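Long-range contact in SAM dependent methyltransferase (Agrobacterium tumefaciens, PDB 2IGT), which binds S-adenosylmethionine and probably transfers its methyl group to an acceptor substrate: residues A[118-130]-A[188-200]. Sequence-based numbering, arbitrary orientation.
Sequences GVEFLGRFTAFRH and IGWAKENQVLAGL. With ACY (acetic acid), chain G.
Arg124 lays its guanidinium flat on the indole of Trp190, pinning the β-hairpin of strands 111-116 and 119-124 to helix 185-198 of the Rossmann-like methyltransferase domain. The planes are only 10° apart, a cation-pi stack with centres 4.0 Å from each other. Extended through chi1 and chi2, the arginine chain carries CD over the five-membered ring in a CH-pi contact, 3.8 Å from its centroid, and the bend at chi3 (-53°) then turns NE and the guanidinium to lie along the indole. Polar partners hold the guanidinium at its edge. NH2 forms a salt bridge with Glu193 OE1 (3.1 Å), near the guanidinium plane but above that of the carboxylate, which stands almost perpendicular; NH1 forms a salt bridge with Glu110, just before strand 111-116. One water joins NH2 to Trp190 O and Asn194 OD1, and a second links NH1 to Glu193 OE1. Farther out on the indole, the Thr126 methyl approaches the six-membered ring obliquely. Toward the hairpin turn, Leu122 CD2 meets Leu197 CD2 at 3.7 Å, the two side chains crossing at about a right angle, while Ala198 CB rests against Glu120 O. Asn194 fastens the strand backbone through a water between ND2 and Leu122 O and through OD1; Thr164 O, a second acceptor for ND2, helps fix the amide's rotation. OD1 accepts Leu122 N at 2.9 Å, the donor lying 43° out of the carbonyl plane.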
# COMPACT_ATOMS: atom_id res chain seq x y z
N GLY A 118 16.45 -32.76 -9.90
CA GLY A 118 16.58 -32.64 -11.35
C GLY A 118 16.07 -31.35 -11.98
O GLY A 118 16.18 -31.15 -13.19
N VAL A 119 15.53 -30.45 -11.16
CA VAL A 119 14.93 -29.20 -11.63
C VAL A 119 15.85 -28.02 -11.26
O VAL A 119 16.22 -27.87 -10.08
CB VAL A 119 13.52 -29.00 -10.94
CG1 VAL A 119 13.00 -27.60 -11.12
CG2 VAL A 119 12.52 -30.02 -11.50
N GLU A 120 16.18 -27.19 -12.24
CA GLU A 120 17.00 -26.00 -12.03
C GLU A 120 16.14 -24.76 -11.77
O GLU A 120 15.17 -24.50 -12.48
CB GLU A 120 17.94 -25.77 -13.22
CG GLU A 120 19.17 -26.70 -13.26
CD GLU A 120 18.86 -28.12 -13.68
OE1 GLU A 120 18.01 -28.30 -14.59
OE2 GLU A 120 19.46 -29.06 -13.11
N PHE A 121 16.49 -23.99 -10.74
CA PHE A 121 15.70 -22.83 -10.31
C PHE A 121 16.62 -21.83 -9.62
O PHE A 121 17.80 -22.10 -9.41
CB PHE A 121 14.54 -23.24 -9.39
CG PHE A 121 14.98 -23.88 -8.10
CD1 PHE A 121 15.23 -25.24 -8.03
CD2 PHE A 121 15.10 -23.12 -6.93
CE1 PHE A 121 15.65 -25.84 -6.83
CE2 PHE A 121 15.52 -23.70 -5.74
CZ PHE A 121 15.78 -25.07 -5.69
N LEU A 122 16.07 -20.67 -9.27
CA LEU A 122 16.87 -19.62 -8.65
C LEU A 122 16.59 -19.49 -7.16
O LEU A 122 15.43 -19.40 -6.74
CB LEU A 122 16.63 -18.26 -9.33
CG LEU A 122 16.96 -18.17 -10.83
CD1 LEU A 122 16.37 -16.90 -11.44
CD2 LEU A 122 18.48 -18.26 -11.05
N GLY A 123 17.65 -19.45 -6.36
CA GLY A 123 17.57 -18.85 -5.03
C GLY A 123 17.47 -17.35 -5.22
O GLY A 123 17.99 -16.80 -6.20
N ARG A 124 16.77 -16.67 -4.31
CA ARG A 124 16.53 -15.23 -4.49
C ARG A 124 16.52 -14.49 -3.15
O ARG A 124 15.78 -14.87 -2.24
CB ARG A 124 15.20 -14.99 -5.24
CG ARG A 124 14.89 -13.54 -5.61
CD ARG A 124 13.59 -13.41 -6.42
NE ARG A 124 13.58 -14.30 -7.60
CZ ARG A 124 13.95 -13.94 -8.82
NH1 ARG A 124 14.37 -12.69 -9.04
NH2 ARG A 124 13.92 -14.81 -9.81
N PHE A 125 17.33 -13.43 -3.06
CA PHE A 125 17.28 -12.52 -1.91
C PHE A 125 16.21 -11.43 -2.12
O PHE A 125 16.33 -10.57 -3.02
CB PHE A 125 18.65 -11.88 -1.64
CG PHE A 125 19.77 -12.87 -1.37
CD1 PHE A 125 19.74 -13.71 -0.25
CD2 PHE A 125 20.87 -12.92 -2.22
CE1 PHE A 125 20.79 -14.60 0.00
CE2 PHE A 125 21.94 -13.80 -1.97
CZ PHE A 125 21.89 -14.65 -0.85
N THR A 126 15.17 -11.47 -1.31
CA THR A 126 14.19 -10.40 -1.30
C THR A 126 14.31 -9.72 0.06
O THR A 126 15.24 -10.01 0.80
CB THR A 126 12.78 -10.93 -1.47
OG1 THR A 126 12.47 -11.78 -0.36
CG2 THR A 126 12.64 -11.73 -2.79
N ALA A 127 13.37 -8.85 0.40
CA ALA A 127 13.39 -8.21 1.71
C ALA A 127 12.83 -9.13 2.80
O ALA A 127 12.79 -8.75 3.97
CB ALA A 127 12.62 -6.92 1.66
N PHE A 128 12.37 -10.32 2.42
CA PHE A 128 11.87 -11.30 3.39
C PHE A 128 12.89 -12.41 3.65
O PHE A 128 13.89 -12.52 2.93
CB PHE A 128 10.55 -11.92 2.92
CG PHE A 128 9.44 -10.92 2.76
CD1 PHE A 128 8.67 -10.54 3.86
CD2 PHE A 128 9.18 -10.37 1.52
CE1 PHE A 128 7.64 -9.61 3.72
CE2 PHE A 128 8.14 -9.45 1.35
CZ PHE A 128 7.36 -9.07 2.46
N ARG A 129 12.60 -13.23 4.66
CA ARG A 129 13.44 -14.35 5.07
C ARG A 129 13.49 -15.45 4.01
O ARG A 129 14.40 -16.28 4.00
CB ARG A 129 12.91 -14.94 6.40
CG ARG A 129 11.68 -15.84 6.23
CD ARG A 129 10.93 -16.11 7.55
NE ARG A 129 9.48 -16.07 7.35
CZ ARG A 129 8.63 -17.05 7.66
NH1 ARG A 129 7.34 -16.89 7.41
NH2 ARG A 129 9.06 -18.17 8.22
N HIS A 130 12.50 -15.46 3.11
CA HIS A 130 12.34 -16.56 2.15
C HIS A 130 13.36 -16.51 1.01
O HIS A 130 13.56 -15.44 0.42
CB HIS A 130 10.89 -16.65 1.63
CG HIS A 130 10.42 -15.48 0.82
ND1 HIS A 130 11.07 -15.02 -0.30
CD2 HIS A 130 9.29 -14.73 0.92
CE1 HIS A 130 10.40 -14.01 -0.83
NE2 HIS A 130 9.32 -13.81 -0.11
N ILE A 188 4.38 -15.30 -9.90
CA ILE A 188 4.19 -16.00 -11.19
C ILE A 188 5.43 -15.72 -12.04
O ILE A 188 5.95 -16.62 -12.69
CB ILE A 188 2.90 -15.57 -11.94
CG1 ILE A 188 1.62 -16.05 -11.22
CG2 ILE A 188 2.93 -16.05 -13.40
CD1 ILE A 188 1.42 -17.54 -11.19
N GLY A 189 5.88 -14.46 -12.05
CA GLY A 189 7.08 -14.09 -12.81
C GLY A 189 8.31 -14.87 -12.38
O GLY A 189 9.08 -15.32 -13.22
N TRP A 190 8.50 -15.04 -11.08
CA TRP A 190 9.60 -15.85 -10.54
C TRP A 190 9.51 -17.31 -10.98
O TRP A 190 10.51 -17.91 -11.35
CB TRP A 190 9.56 -15.84 -9.00
CG TRP A 190 9.86 -14.52 -8.37
CD1 TRP A 190 10.53 -13.47 -8.93
CD2 TRP A 190 9.54 -14.14 -7.03
NE1 TRP A 190 10.63 -12.44 -8.01
CE2 TRP A 190 10.02 -12.83 -6.84
CE3 TRP A 190 8.86 -14.78 -5.97
CZ2 TRP A 190 9.87 -12.14 -5.62
CZ3 TRP A 190 8.71 -14.09 -4.77
CH2 TRP A 190 9.20 -12.78 -4.61
N ALA A 191 8.30 -17.87 -10.92
CA ALA A 191 8.09 -19.26 -11.32
C ALA A 191 8.43 -19.45 -12.80
O ALA A 191 9.08 -20.43 -13.18
CB ALA A 191 6.64 -19.69 -11.01
N LYS A 192 7.99 -18.50 -13.63
CA LYS A 192 8.29 -18.52 -15.07
C LYS A 192 9.80 -18.43 -15.34
O LYS A 192 10.32 -19.13 -16.22
CB LYS A 192 7.56 -17.37 -15.78
CG LYS A 192 6.05 -17.59 -15.93
CD LYS A 192 5.40 -16.39 -16.60
CE LYS A 192 3.91 -16.57 -16.77
NZ LYS A 192 3.29 -15.35 -17.35
N GLU A 193 10.49 -17.57 -14.59
CA GLU A 193 11.95 -17.53 -14.65
C GLU A 193 12.56 -18.90 -14.36
O GLU A 193 13.50 -19.30 -15.05
CB GLU A 193 12.52 -16.50 -13.67
CG GLU A 193 12.46 -15.07 -14.15
CD GLU A 193 13.09 -14.11 -13.17
OE1 GLU A 193 14.28 -14.28 -12.86
OE2 GLU A 193 12.37 -13.20 -12.68
N ASN A 194 12.04 -19.60 -13.35
CA ASN A 194 12.48 -20.97 -13.03
C ASN A 194 12.15 -21.96 -14.15
O ASN A 194 12.97 -22.80 -14.52
CB ASN A 194 11.86 -21.44 -11.70
CG ASN A 194 12.44 -20.70 -10.50
OD1 ASN A 194 13.54 -20.15 -10.58
ND2 ASN A 194 11.72 -20.71 -9.38
N GLN A 195 10.95 -21.86 -14.71
CA GLN A 195 10.61 -22.68 -15.87
C GLN A 195 11.65 -22.53 -17.02
O GLN A 195 12.09 -23.53 -17.63
CB GLN A 195 9.19 -22.34 -16.35
CG GLN A 195 8.75 -23.14 -17.61
CD GLN A 195 7.47 -22.62 -18.19
OE1 GLN A 195 7.09 -21.46 -17.97
NE2 GLN A 195 6.78 -23.47 -18.96
N VAL A 196 12.03 -21.29 -17.32
CA VAL A 196 13.02 -21.03 -18.38
C VAL A 196 14.34 -21.69 -18.02
O VAL A 196 14.89 -22.46 -18.82
CB VAL A 196 13.24 -19.52 -18.62
CG1 VAL A 196 14.41 -19.29 -19.58
CG2 VAL A 196 11.97 -18.89 -19.17
N LEU A 197 14.82 -21.43 -16.80
CA LEU A 197 16.08 -21.98 -16.33
C LEU A 197 16.09 -23.51 -16.35
O LEU A 197 17.10 -24.12 -16.68
CB LEU A 197 16.38 -21.45 -14.93
CG LEU A 197 17.83 -21.50 -14.46
CD1 LEU A 197 18.67 -20.43 -15.21
CD2 LEU A 197 17.90 -21.34 -12.95
N ALA A 198 14.95 -24.12 -16.03
CA ALA A 198 14.82 -25.58 -15.98
C ALA A 198 14.68 -26.25 -17.35
O ALA A 198 14.69 -27.48 -17.44
CB ALA A 198 13.68 -25.99 -15.07
N GLY A 199 14.52 -25.44 -18.39
CA GLY A 199 14.40 -25.96 -19.75
C GLY A 199 13.02 -26.51 -19.98
O GLY A 199 12.83 -27.45 -20.76
N LEU A 200 12.03 -25.93 -19.30
CA LEU A 200 10.68 -26.44 -19.39
C LEU A 200 9.73 -25.46 -20.07
O LEU A 200 8.51 -25.59 -19.92
CB LEU A 200 10.18 -26.86 -17.98
CG LEU A 200 10.89 -28.09 -17.38
CD1 LEU A 200 10.57 -28.23 -15.89
CD2 LEU A 200 10.48 -29.36 -18.15
C ACY G . 4.29 -12.70 -15.17
O ACY G . 4.87 -13.54 -15.87
OXT ACY G . 3.06 -12.72 -14.96
CH3 ACY G . 5.14 -11.62 -14.56
O HOH W 1 12.91 -19.76 -6.86
O HOH W 2 12.94 -17.53 -10.02
O HOH W 3 15.54 -12.38 -11.64